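Local coordinates for protein reducing end xylose-releasing exo-oligoxylanase (PDB 5YXT) that probably hydrolyses xylo-oligosaccharides from the reducing end, releasing xylose, as a family 8 glycoside hydrolase, at residues R46-S51 against G56-T61; Y73-A78 against D85-I90; E33-L38 against Y81-V86; Y108-C113 against R119-P124. All coordinates share one frame; numbering follows the deposited sequence.

Interaction 1. Residues R46-S51 against G56-T61; sequences RIYYPS and GYMLDT
Tyr49 and Tyr57 face each other across two antiparallel strands and hold them together by backbone and ring. Their peptide groups exchange a pair of hydrogen bonds. Tyr49 N gives to Tyr57 O at 2.8 Å, meeting the oxygen nearly head-on with a C=O...donor angle of 169°. Tyr57 N returns the bond to Tyr49 O, also at 2.8 Å. A third backbone bond runs from Leu59 N to Ile47 O. Between them, the CA-H groups of Tyr48 and Met58 point at the carbonyl oxygens of Tyr57 and Ile47.

The aromatic contacts lie on the Tyr49 and Tyr57 face. The two rings are almost parallel, with planes at 14°, but they are slid apart and barely overlap. Instead, Tyr49 CB sits over the Tyr57 ring, 4.1 Å from its centroid, in a CH-pi contact. Tyr57 CG is tucked between its own N and C (chi1 54°), which brings the ring back beneath Tyr49. Tyr49 CE1 also packs on Leu59 CB at 3.5 Å. At the far end of the ring, Arg46 NE donates to Tyr49 OH.

The other face carries Tyr48 and Met58. The sulfur Met58 SD lies at the edge of the Tyr48 ring, a Met-aromatic contact. The Met58 chain bends twice, and its CE ends 3.6 Å from Ile47 CD1. Gly56 has only hydrogens where a side chain would collide with Tyr48 OH.

Strands 48-51 and 55-60 form a beta hairpin at one side of a small antiparallel sheet, beside the helices of what is probably the (alpha/alpha)6 barrel characteristic of family 8.

Interaction 2. Residues Y73-A78 against D85-I90; sequences YGMMMA and DVFDRI
The segments 73-78 and 85-90, of helices 68-80 and 84-98, run antiparallel at 160°, with their short axes 8.5 Å apart at closest approach and Met75 CA and Phe87 CA 5.0 Å from each other. Apolar side chains make the contact, and Phe87 and Ile90 also lie against the backbone of 73-78. Antiparallel helix pairs are in keeping with the (alpha/alpha)6 barrel of family 8.

Met75 and Phe87 carry most of it. Met75 CG lies over one face of the Phe87 ring, 4.1 Å from the centroid, as a CH-pi contact. Met75 SD stands above the same ring at a greater distance, a Met-aromatic contact. The chain then turns at its last torsion (chi3 67°) and brings Met75 CE to 3.4 Å from Phe87 CZ. A chi1 of -173° swings the Phe87 ring across to helix 68-80, and Phe87 CD2 comes to 3.2 Å from Met75 O. A leucine in place of Phe87 has no flat face for Met75 to lie on, and would probably leave that methionine chain freer to turn.

Ala78 CB touches Phe87 CB at 3.8 Å and also meets Val86 CG1. Ile90 CG2 packs against Met75 CG at 3.9 Å, the two chains passing in opposite directions. Ile90 CD1 lies 3.7 Å from Gly74 C, and a side chain on Gly74 would clash with this methyl.

Trp143 of helix 126-143 and Tyr152 of helix 152-165 meet the Phe87 ring edge-to-face. Phe132 and Leu136 of helix 126-143 touch Met75. Val86 and Ile90 touch Tyr48 of strand 48-51, and Val86 also Phe39 of helix 24-40.

Interaction 3. Residues E33-L38 against Y81-V86; sequences ETWEQL and YDRQDV
The Trp35 indole has Tyr81 and Arg83 CD over one face, and Val86 CG2 at its edge, 4.2 Å from Trp35 CZ2. Tyr81 CE2 lies over the centre of one guanidinium face of Arg83, while Arg83 CD sits in plane at the Tyr81 ring edge. The Tyr81 ring makes an offset stack on the five-membered ring of Trp35, with centroids 4.4 Å apart and planes at 18°. In return Trp35 CB lies over the Tyr81 face as a CH-pi contact. With chi1 at 175° the indole is carried out from helix 24-40 toward the turn.

That turn links helices 68-80 and 84-98 of what is probably an (alpha/alpha)6 barrel, the fold of family 8. Asp82 leaves the first helix with positive phi, and Arg83 occupies the N-cap position of the second.

Arg83 CD is 3.3 Å from Trp35 CZ2. The guanidinium stands nearly upright to the indole, planes 81° apart, in an off-centre cation-pi contact. Trp35 NE1 and Arg83 NE are 3.1 Å apart but, both being donors, not hydrogen-bonded; NE1 donates to Glu40 OE1. Replacing Trp35 with an alanine would probably leave Tyr81 without its stacking partner and set the Arg83 chain free to move.

Interaction 4. Residues Y108-C113 against R119-P124; sequences YFAWSC and RLSNGP
Tyr108 meets the Pro124 ring obliquely with its CB and CD2, CD2 lying 3.6 Å from Pro124 CG. Its hydroxyl is held elsewhere, by Tyr173 O. Pro124 CA makes a CA-H...O contact with Phe109 O at 3.2 Å.

Gly123 O serves Trp111 twice. It accepts from Trp111 N at 2.9 Å, and it lies in the indole plane at the ring edge, 3.0 Å from Trp111 CD1. A chi1 of 75° turns the indole back over Ser112 CB and beside Ser121.

The Ser121 hydroxyl is the side-chain link here. Its OG accepts from Ser112 N at 3.2 Å. Leu120 N gives to Ser112 O at 2.9 Å, and a single backbone bridge joins Cys113 to Arg119. After strand 112-113, an outermost strand of the small antiparallel sheet, the chain turns back, and 119-124 runs beside 108-113 on its way to helix 126-143.

Leu120 CB lies 3.4 Å from Ser112 OG, which bonds to Asp65. Leu120 CD1 lies against the Cys113 carbonyl carbon. Arg119 CD packs on Ala110 CB at 3.6 Å; Arg119 NE donates to Tyr97 O.

Interactions 1, 2 and 3 form one cluster, with centres 9 to 12 Å apart. Interaction 4 stands farther off, about 17 Å from interaction 1 and 26 Å from interaction 3, centre to centre. Helix 84-98 serves both interactions 2 and 3, which share Asp85 and Val86. Interaction 1 touches both: Tyr48 lies on Val86 and Arg89, and Ile47 N probably bonds to Leu38 O. Interactions 1 and 4 reach opposite outer strands of the same four-stranded sheet, without touching. Along the chain, interaction 3 opens first and spans the hairpin of interaction 1. It ends on the same stretch as interaction 2, and interaction 4 comes last. The hairpin thus packs against helices 24-40 and 84-98.

Interaction 1. Residues R46-S51 against G56-T61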
# COMPACT_ATOMS: atom_id res chain seq x y z
N ARG C 46 -10.32 -27.79 -23.13
CA ARG C 46 -11.76 -27.96 -23.11
C ARG C 46 -12.23 -28.58 -21.79
O ARG C 46 -11.59 -29.46 -21.22
CB ARG C 46 -12.21 -28.83 -24.30
CG ARG C 46 -12.17 -30.31 -23.98
CD ARG C 46 -11.87 -31.22 -25.16
NE ARG C 46 -11.17 -32.41 -24.66
CZ ARG C 46 -10.61 -33.35 -25.42
NH1 ARG C 46 -10.00 -34.38 -24.85
NH2 ARG C 46 -10.65 -33.27 -26.74
N ILE C 47 -13.36 -28.08 -21.30
CA ILE C 47 -14.03 -28.69 -20.16
C ILE C 47 -15.44 -29.16 -20.48
O ILE C 47 -16.08 -29.78 -19.63
CB ILE C 47 -14.06 -27.72 -18.95
CG1 ILE C 47 -14.77 -26.41 -19.29
CG2 ILE C 47 -12.63 -27.45 -18.46
CD1 ILE C 47 -14.89 -25.47 -18.09
N TYR C 48 -15.94 -28.89 -21.68
CA TYR C 48 -17.29 -29.27 -22.08
C TYR C 48 -17.21 -30.18 -23.29
O TYR C 48 -16.43 -29.92 -24.22
CB TYR C 48 -18.12 -28.02 -22.41
CG TYR C 48 -19.35 -28.31 -23.23
CD1 TYR C 48 -20.51 -28.78 -22.63
CD2 TYR C 48 -19.36 -28.10 -24.61
CE1 TYR C 48 -21.64 -29.05 -23.37
CE2 TYR C 48 -20.49 -28.37 -25.36
CZ TYR C 48 -21.63 -28.85 -24.74
OH TYR C 48 -22.76 -29.11 -25.48
N TYR C 49 -18.02 -31.24 -23.28
CA TYR C 49 -18.07 -32.23 -24.35
C TYR C 49 -19.52 -32.44 -24.77
O TYR C 49 -20.34 -32.86 -23.94
CB TYR C 49 -17.47 -33.57 -23.89
CG TYR C 49 -16.02 -33.51 -23.50
CD1 TYR C 49 -15.62 -32.96 -22.29
CD2 TYR C 49 -15.04 -34.03 -24.34
CE1 TYR C 49 -14.29 -32.90 -21.93
CE2 TYR C 49 -13.71 -34.00 -23.98
CZ TYR C 49 -13.34 -33.43 -22.78
OH TYR C 49 -12.01 -33.39 -22.44
N PRO C 50 -19.88 -32.19 -26.02
CA PRO C 50 -21.21 -32.60 -26.50
C PRO C 50 -21.31 -34.12 -26.63
O PRO C 50 -20.31 -34.81 -26.83
CB PRO C 50 -21.33 -31.91 -27.87
CG PRO C 50 -19.93 -31.63 -28.29
CD PRO C 50 -19.14 -31.40 -27.03
N SER C 51 -22.53 -34.64 -26.49
CA SER C 51 -22.76 -36.07 -26.60
C SER C 51 -24.11 -36.30 -27.26
O SER C 51 -25.14 -35.91 -26.71
CB SER C 51 -22.70 -36.76 -25.24
OG SER C 51 -23.99 -37.01 -24.73
N GLY C 56 -24.72 -33.14 -23.43
CA GLY C 56 -23.33 -32.75 -23.31
C GLY C 56 -23.02 -32.68 -21.83
O GLY C 56 -23.93 -32.59 -20.99
N TYR C 57 -21.73 -32.76 -21.51
CA TYR C 57 -21.35 -32.78 -20.11
C TYR C 57 -20.07 -31.98 -19.90
O TYR C 57 -19.32 -31.70 -20.84
CB TYR C 57 -21.20 -34.22 -19.58
CG TYR C 57 -20.26 -35.09 -20.39
CD1 TYR C 57 -18.89 -35.08 -20.14
CD2 TYR C 57 -20.74 -35.90 -21.42
CE1 TYR C 57 -18.03 -35.87 -20.89
CE2 TYR C 57 -19.88 -36.69 -22.18
CZ TYR C 57 -18.53 -36.67 -21.90
OH TYR C 57 -17.67 -37.44 -22.64
N MET C 58 -19.88 -31.58 -18.65
CA MET C 58 -18.64 -30.98 -18.17
C MET C 58 -17.84 -32.08 -17.49
O MET C 58 -18.34 -32.74 -16.58
CB MET C 58 -18.91 -29.84 -17.20
CG MET C 58 -19.96 -28.88 -17.68
SD MET C 58 -19.22 -27.69 -18.79
CE MET C 58 -18.15 -26.82 -17.66
N LEU C 59 -16.60 -32.26 -17.91
CA LEU C 59 -15.77 -33.37 -17.47
C LEU C 59 -14.75 -32.87 -16.45
O LEU C 59 -13.99 -31.95 -16.74
CB LEU C 59 -15.08 -34.01 -18.67
CG LEU C 59 -14.46 -35.41 -18.53
CD1 LEU C 59 -12.99 -35.32 -18.14
CD2 LEU C 59 -15.24 -36.27 -17.56
N ASP C 60 -14.77 -33.45 -15.25
CA ASP C 60 -13.67 -33.31 -14.30
C ASP C 60 -12.49 -34.05 -14.88
O ASP C 60 -12.40 -35.28 -14.77
CB ASP C 60 -14.05 -33.86 -12.92
CG ASP C 60 -12.93 -33.69 -11.88
OD1 ASP C 60 -11.73 -33.60 -12.26
OD2 ASP C 60 -13.25 -33.65 -10.67
N THR C 61 -11.59 -33.31 -15.52
CA THR C 61 -10.46 -33.92 -16.20
C THR C 61 -9.54 -34.68 -15.24
O THR C 61 -8.91 -35.66 -15.64
CB THR C 61 -9.69 -32.84 -16.95
OG1 THR C 61 -9.42 -31.75 -16.06
CG2 THR C 61 -10.52 -32.31 -18.10

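Interaction 2. Residues Y73-A78 against D85-I90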
# COMPACT_ATOMS: atom_id res chain seq x y z
N TYR C 73 -22.06 -25.43 -12.86
CA TYR C 73 -21.22 -24.33 -13.31
C TYR C 73 -21.38 -24.10 -14.81
O TYR C 73 -21.42 -22.95 -15.28
CB TYR C 73 -19.75 -24.62 -13.03
CG TYR C 73 -19.28 -24.43 -11.61
CD1 TYR C 73 -20.09 -23.85 -10.65
CD2 TYR C 73 -17.99 -24.81 -11.25
CE1 TYR C 73 -19.65 -23.67 -9.35
CE2 TYR C 73 -17.54 -24.64 -9.95
CZ TYR C 73 -18.37 -24.07 -9.01
OH TYR C 73 -17.92 -23.88 -7.73
N GLY C 74 -21.40 -25.19 -15.58
CA GLY C 74 -21.55 -25.07 -17.01
C GLY C 74 -22.86 -24.41 -17.39
O GLY C 74 -22.92 -23.58 -18.30
N MET C 75 -23.94 -24.76 -16.69
CA MET C 75 -25.21 -24.12 -16.98
C MET C 75 -25.16 -22.64 -16.62
O MET C 75 -25.69 -21.80 -17.36
CB MET C 75 -26.34 -24.82 -16.24
CG MET C 75 -26.78 -26.10 -16.92
SD MET C 75 -27.68 -27.18 -15.81
CE MET C 75 -29.15 -26.18 -15.56
N MET C 76 -24.49 -22.28 -15.51
CA MET C 76 -24.41 -20.86 -15.17
C MET C 76 -23.58 -20.10 -16.20
O MET C 76 -23.97 -19.00 -16.61
CB MET C 76 -23.85 -20.66 -13.76
CG MET C 76 -23.85 -19.15 -13.35
SD MET C 76 -25.50 -18.37 -13.24
CE MET C 76 -26.04 -18.92 -11.63
N MET C 77 -22.44 -20.65 -16.63
CA MET C 77 -21.67 -19.99 -17.69
C MET C 77 -22.50 -19.86 -18.97
O MET C 77 -22.45 -18.82 -19.63
CB MET C 77 -20.36 -20.74 -17.99
CG MET C 77 -19.28 -20.77 -16.89
SD MET C 77 -18.49 -22.40 -16.85
CE MET C 77 -16.89 -22.27 -17.59
N ALA C 78 -23.25 -20.90 -19.32
CA ALA C 78 -24.00 -20.88 -20.58
C ALA C 78 -25.12 -19.83 -20.56
O ALA C 78 -25.35 -19.13 -21.56
CB ALA C 78 -24.57 -22.27 -20.87
N ASP C 85 -28.22 -23.53 -26.36
CA ASP C 85 -27.94 -24.87 -26.85
C ASP C 85 -27.02 -25.62 -25.89
O ASP C 85 -27.28 -26.78 -25.56
CB ASP C 85 -27.36 -24.81 -28.27
CG ASP C 85 -26.13 -23.92 -28.38
OD1 ASP C 85 -26.05 -22.86 -27.69
OD2 ASP C 85 -25.23 -24.27 -29.18
N VAL C 86 -25.94 -24.98 -25.44
CA VAL C 86 -25.05 -25.63 -24.47
C VAL C 86 -25.78 -25.86 -23.15
O VAL C 86 -25.72 -26.95 -22.57
CB VAL C 86 -23.77 -24.80 -24.26
CG1 VAL C 86 -23.00 -25.33 -23.05
CG2 VAL C 86 -22.91 -24.83 -25.51
N PHE C 87 -26.50 -24.84 -22.68
CA PHE C 87 -27.29 -24.97 -21.46
C PHE C 87 -28.21 -26.19 -21.51
O PHE C 87 -28.22 -27.01 -20.59
CB PHE C 87 -28.10 -23.69 -21.23
CG PHE C 87 -28.83 -23.66 -19.91
CD1 PHE C 87 -30.00 -24.37 -19.73
CD2 PHE C 87 -28.33 -22.91 -18.84
CE1 PHE C 87 -30.67 -24.36 -18.50
CE2 PHE C 87 -28.99 -22.88 -17.63
CZ PHE C 87 -30.16 -23.61 -17.46
N ASP C 88 -28.98 -26.33 -22.60
CA ASP C 88 -29.96 -27.41 -22.66
C ASP C 88 -29.29 -28.78 -22.76
O ASP C 88 -29.78 -29.75 -22.18
CB ASP C 88 -30.91 -27.19 -23.83
CG ASP C 88 -31.96 -26.13 -23.54
OD1 ASP C 88 -32.04 -25.67 -22.38
OD2 ASP C 88 -32.71 -25.75 -24.47
N ARG C 89 -28.17 -28.86 -23.46
CA ARG C 89 -27.45 -30.13 -23.54
C ARG C 89 -26.98 -30.58 -22.17
O ARG C 89 -27.14 -31.74 -21.79
CB ARG C 89 -26.27 -29.98 -24.51
CG ARG C 89 -26.66 -30.06 -26.00
CD ARG C 89 -25.49 -29.62 -26.87
NE ARG C 89 -25.72 -29.83 -28.31
CZ ARG C 89 -25.53 -30.98 -28.95
NH1 ARG C 89 -25.76 -31.05 -30.26
NH2 ARG C 89 -25.13 -32.06 -28.28
N ILE C 90 -26.39 -29.66 -21.39
CA ILE C 90 -25.92 -30.01 -20.05
C ILE C 90 -27.10 -30.40 -19.16
O ILE C 90 -27.08 -31.44 -18.49
CB ILE C 90 -25.13 -28.84 -19.43
CG1 ILE C 90 -23.90 -28.48 -20.29
CG2 ILE C 90 -24.71 -29.18 -18.00
CD1 ILE C 90 -23.07 -27.28 -19.75

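Interaction 3. Residues E33-L38 against Y81-V86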
# COMPACT_ATOMS: atom_id res chain seq x y z
N GLU C 33 -12.44 -15.53 -26.58
CA GLU C 33 -11.41 -16.55 -26.77
C GLU C 33 -11.44 -17.59 -25.65
O GLU C 33 -11.21 -18.78 -25.88
CB GLU C 33 -10.02 -15.91 -26.85
CG GLU C 33 -9.71 -15.21 -28.16
CD GLU C 33 -8.49 -14.31 -28.07
OE1 GLU C 33 -8.03 -14.05 -26.93
OE2 GLU C 33 -7.98 -13.87 -29.13
N THR C 34 -11.74 -17.15 -24.42
CA THR C 34 -11.83 -18.08 -23.30
C THR C 34 -13.02 -19.01 -23.46
O THR C 34 -12.90 -20.23 -23.26
CB THR C 34 -11.95 -17.31 -21.99
OG1 THR C 34 -10.79 -16.48 -21.84
CG2 THR C 34 -12.04 -18.28 -20.82
N TRP C 35 -14.19 -18.46 -23.80
CA TRP C 35 -15.34 -19.31 -24.09
C TRP C 35 -14.97 -20.39 -25.12
O TRP C 35 -15.22 -21.58 -24.91
CB TRP C 35 -16.53 -18.48 -24.59
CG TRP C 35 -17.67 -19.35 -25.00
CD1 TRP C 35 -17.95 -19.79 -26.25
CD2 TRP C 35 -18.63 -19.97 -24.13
NE1 TRP C 35 -19.04 -20.62 -26.23
CE2 TRP C 35 -19.48 -20.75 -24.94
CE3 TRP C 35 -18.87 -19.92 -22.75
CZ2 TRP C 35 -20.55 -21.49 -24.42
CZ3 TRP C 35 -19.94 -20.65 -22.23
CH2 TRP C 35 -20.76 -21.42 -23.06
N GLU C 36 -14.35 -19.98 -26.22
CA GLU C 36 -14.09 -20.94 -27.28
C GLU C 36 -13.13 -22.04 -26.82
O GLU C 36 -13.36 -23.22 -27.10
CB GLU C 36 -13.57 -20.22 -28.52
CG GLU C 36 -14.63 -19.25 -29.07
CD GLU C 36 -14.27 -18.59 -30.39
OE1 GLU C 36 -14.03 -17.36 -30.39
OE2 GLU C 36 -14.27 -19.29 -31.42
N GLN C 37 -12.08 -21.68 -26.07
CA GLN C 37 -11.13 -22.69 -25.58
C GLN C 37 -11.80 -23.70 -24.65
O GLN C 37 -11.39 -24.86 -24.61
CB GLN C 37 -9.97 -22.01 -24.85
CG GLN C 37 -9.05 -21.18 -25.73
CD GLN C 37 -7.75 -20.80 -25.01
OE1 GLN C 37 -7.64 -19.73 -24.42
NE2 GLN C 37 -6.77 -21.69 -25.07
N LEU C 38 -12.80 -23.27 -23.89
CA LEU C 38 -13.41 -24.12 -22.88
C LEU C 38 -14.59 -24.92 -23.41
O LEU C 38 -14.82 -26.06 -22.96
CB LEU C 38 -13.86 -23.27 -21.69
CG LEU C 38 -12.83 -22.98 -20.60
CD1 LEU C 38 -11.51 -22.52 -21.17
CD2 LEU C 38 -13.35 -21.97 -19.57
N TYR C 81 -23.45 -16.31 -20.69
CA TYR C 81 -22.89 -16.06 -22.01
C TYR C 81 -23.91 -16.21 -23.14
O TYR C 81 -23.55 -16.03 -24.31
CB TYR C 81 -21.70 -17.01 -22.25
CG TYR C 81 -20.73 -16.51 -23.30
CD1 TYR C 81 -19.92 -15.41 -23.06
CD2 TYR C 81 -20.63 -17.14 -24.53
CE1 TYR C 81 -19.04 -14.95 -24.03
CE2 TYR C 81 -19.76 -16.70 -25.49
CZ TYR C 81 -18.96 -15.61 -25.24
OH TYR C 81 -18.10 -15.18 -26.21
N ASP C 82 -25.17 -16.53 -22.83
CA ASP C 82 -26.27 -16.56 -23.81
C ASP C 82 -26.08 -17.65 -24.86
O ASP C 82 -26.12 -17.40 -26.06
CB ASP C 82 -26.45 -15.19 -24.48
CG ASP C 82 -27.82 -15.00 -25.06
OD1 ASP C 82 -28.68 -15.90 -24.88
OD2 ASP C 82 -28.05 -13.96 -25.71
N ARG C 83 -25.87 -18.89 -24.40
CA ARG C 83 -25.85 -20.04 -25.30
C ARG C 83 -26.80 -21.10 -24.74
O ARG C 83 -26.41 -21.98 -23.96
CB ARG C 83 -24.45 -20.58 -25.50
CG ARG C 83 -23.75 -19.84 -26.64
CD ARG C 83 -22.35 -19.46 -26.25
NE ARG C 83 -21.46 -19.04 -27.36
CZ ARG C 83 -21.54 -17.87 -28.01
NH1 ARG C 83 -22.45 -16.96 -27.69
NH2 ARG C 83 -20.66 -17.62 -28.98
N GLN C 84 -28.05 -21.01 -25.19
CA GLN C 84 -29.08 -21.93 -24.72
C GLN C 84 -28.82 -23.35 -25.18
O GLN C 84 -29.17 -24.30 -24.47
CB GLN C 84 -30.46 -21.46 -25.21
CG GLN C 84 -31.60 -22.21 -24.57
CD GLN C 84 -32.95 -21.61 -24.92
OE1 GLN C 84 -33.98 -21.94 -24.32
NE2 GLN C 84 -32.95 -20.72 -25.89
N ASP C 85 -28.22 -23.53 -26.36
CA ASP C 85 -27.94 -24.87 -26.85
C ASP C 85 -27.02 -25.62 -25.89
O ASP C 85 -27.28 -26.78 -25.56
CB ASP C 85 -27.36 -24.81 -28.27
CG ASP C 85 -26.13 -23.92 -28.38
OD1 ASP C 85 -26.05 -22.86 -27.69
OD2 ASP C 85 -25.23 -24.27 -29.18
N VAL C 86 -25.94 -24.98 -25.44
CA VAL C 86 -25.05 -25.63 -24.47
C VAL C 86 -25.78 -25.86 -23.15
O VAL C 86 -25.72 -26.95 -22.57
CB VAL C 86 -23.77 -24.80 -24.26
CG1 VAL C 86 -23.00 -25.33 -23.05
CG2 VAL C 86 -22.91 -24.83 -25.51

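Interaction 4. Residues Y108-C113 against R119-P124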
# COMPACT_ATOMS: atom_id res chain seq x y z
N TYR C 108 -33.01 -35.11 -5.23
CA TYR C 108 -31.70 -34.52 -5.41
C TYR C 108 -30.99 -35.14 -6.61
O TYR C 108 -31.47 -36.09 -7.22
CB TYR C 108 -30.86 -34.70 -4.15
CG TYR C 108 -31.35 -33.98 -2.92
CD1 TYR C 108 -31.82 -32.67 -2.98
CD2 TYR C 108 -31.29 -34.59 -1.69
CE1 TYR C 108 -32.24 -32.00 -1.83
CE2 TYR C 108 -31.70 -33.95 -0.54
CZ TYR C 108 -32.17 -32.65 -0.61
OH TYR C 108 -32.57 -32.05 0.57
N PHE C 109 -29.83 -34.58 -6.96
CA PHE C 109 -29.01 -35.04 -8.08
C PHE C 109 -27.77 -35.74 -7.54
O PHE C 109 -27.08 -35.18 -6.68
CB PHE C 109 -28.59 -33.87 -8.98
CG PHE C 109 -29.73 -33.18 -9.68
CD1 PHE C 109 -30.45 -32.18 -9.05
CD2 PHE C 109 -30.06 -33.51 -10.98
CE1 PHE C 109 -31.50 -31.54 -9.68
CE2 PHE C 109 -31.11 -32.86 -11.63
CZ PHE C 109 -31.83 -31.88 -10.97
N ALA C 110 -27.48 -36.94 -8.04
CA ALA C 110 -26.27 -37.64 -7.64
C ALA C 110 -25.05 -36.82 -8.04
O ALA C 110 -24.92 -36.40 -9.19
CB ALA C 110 -26.20 -39.03 -8.29
N TRP C 111 -24.17 -36.57 -7.08
CA TRP C 111 -23.12 -35.59 -7.33
C TRP C 111 -22.10 -36.10 -8.34
O TRP C 111 -21.51 -35.29 -9.07
CB TRP C 111 -22.44 -35.17 -6.02
CG TRP C 111 -21.49 -36.18 -5.42
CD1 TRP C 111 -21.83 -37.26 -4.65
CD2 TRP C 111 -20.06 -36.19 -5.50
NE1 TRP C 111 -20.71 -37.94 -4.26
CE2 TRP C 111 -19.61 -37.30 -4.77
CE3 TRP C 111 -19.12 -35.37 -6.13
CZ2 TRP C 111 -18.26 -37.62 -4.66
CZ3 TRP C 111 -17.78 -35.68 -6.02
CH2 TRP C 111 -17.36 -36.80 -5.29
N SER C 112 -21.90 -37.41 -8.45
CA SER C 112 -20.81 -37.96 -9.25
C SER C 112 -21.30 -39.08 -10.15
O SER C 112 -21.85 -40.08 -9.66
CB SER C 112 -19.68 -38.46 -8.35
OG SER C 112 -18.74 -39.21 -9.10
N CYS C 113 -21.07 -38.94 -11.45
CA CYS C 113 -21.39 -39.96 -12.43
C CYS C 113 -20.19 -40.16 -13.35
O CYS C 113 -19.33 -39.29 -13.50
CB CYS C 113 -22.63 -39.59 -13.26
SG CYS C 113 -24.17 -39.59 -12.33
N ARG C 119 -24.09 -44.21 -12.41
CA ARG C 119 -23.95 -43.56 -11.11
C ARG C 119 -22.66 -43.98 -10.42
O ARG C 119 -22.32 -45.17 -10.37
CB ARG C 119 -25.13 -43.92 -10.21
CG ARG C 119 -26.45 -43.43 -10.71
CD ARG C 119 -26.68 -41.99 -10.31
NE ARG C 119 -27.89 -41.49 -10.94
CZ ARG C 119 -29.11 -41.74 -10.50
NH1 ARG C 119 -29.29 -42.48 -9.41
NH2 ARG C 119 -30.15 -41.25 -11.15
N LEU C 120 -21.96 -43.01 -9.85
CA LEU C 120 -20.84 -43.27 -8.96
C LEU C 120 -21.19 -42.99 -7.51
O LEU C 120 -20.35 -43.19 -6.62
CB LEU C 120 -19.62 -42.45 -9.40
CG LEU C 120 -19.17 -42.74 -10.84
CD1 LEU C 120 -17.90 -41.98 -11.20
CD2 LEU C 120 -18.96 -44.25 -11.02
N SER C 121 -22.42 -42.55 -7.24
CA SER C 121 -22.82 -42.09 -5.92
C SER C 121 -24.34 -42.12 -5.85
O SER C 121 -25.02 -42.20 -6.87
CB SER C 121 -22.31 -40.68 -5.65
OG SER C 121 -22.88 -39.79 -6.60
N ASN C 122 -24.86 -42.04 -4.62
CA ASN C 122 -26.29 -41.87 -4.43
C ASN C 122 -26.61 -40.73 -3.47
O ASN C 122 -27.66 -40.73 -2.82
CB ASN C 122 -26.94 -43.18 -3.97
CG ASN C 122 -26.53 -43.59 -2.57
OD1 ASN C 122 -25.51 -43.14 -2.05
ND2 ASN C 122 -27.32 -44.46 -1.95
N GLY C 123 -25.71 -39.75 -3.37
CA GLY C 123 -25.94 -38.56 -2.59
C GLY C 123 -25.59 -37.31 -3.37
O GLY C 123 -24.85 -37.35 -4.36
N PRO C 124 -26.12 -36.17 -2.94
CA PRO C 124 -25.94 -34.93 -3.71
C PRO C 124 -24.83 -34.05 -3.17
O PRO C 124 -24.25 -34.33 -2.12
CB PRO C 124 -27.30 -34.24 -3.56
CG PRO C 124 -27.71 -34.62 -2.15
CD PRO C 124 -27.08 -35.98 -1.84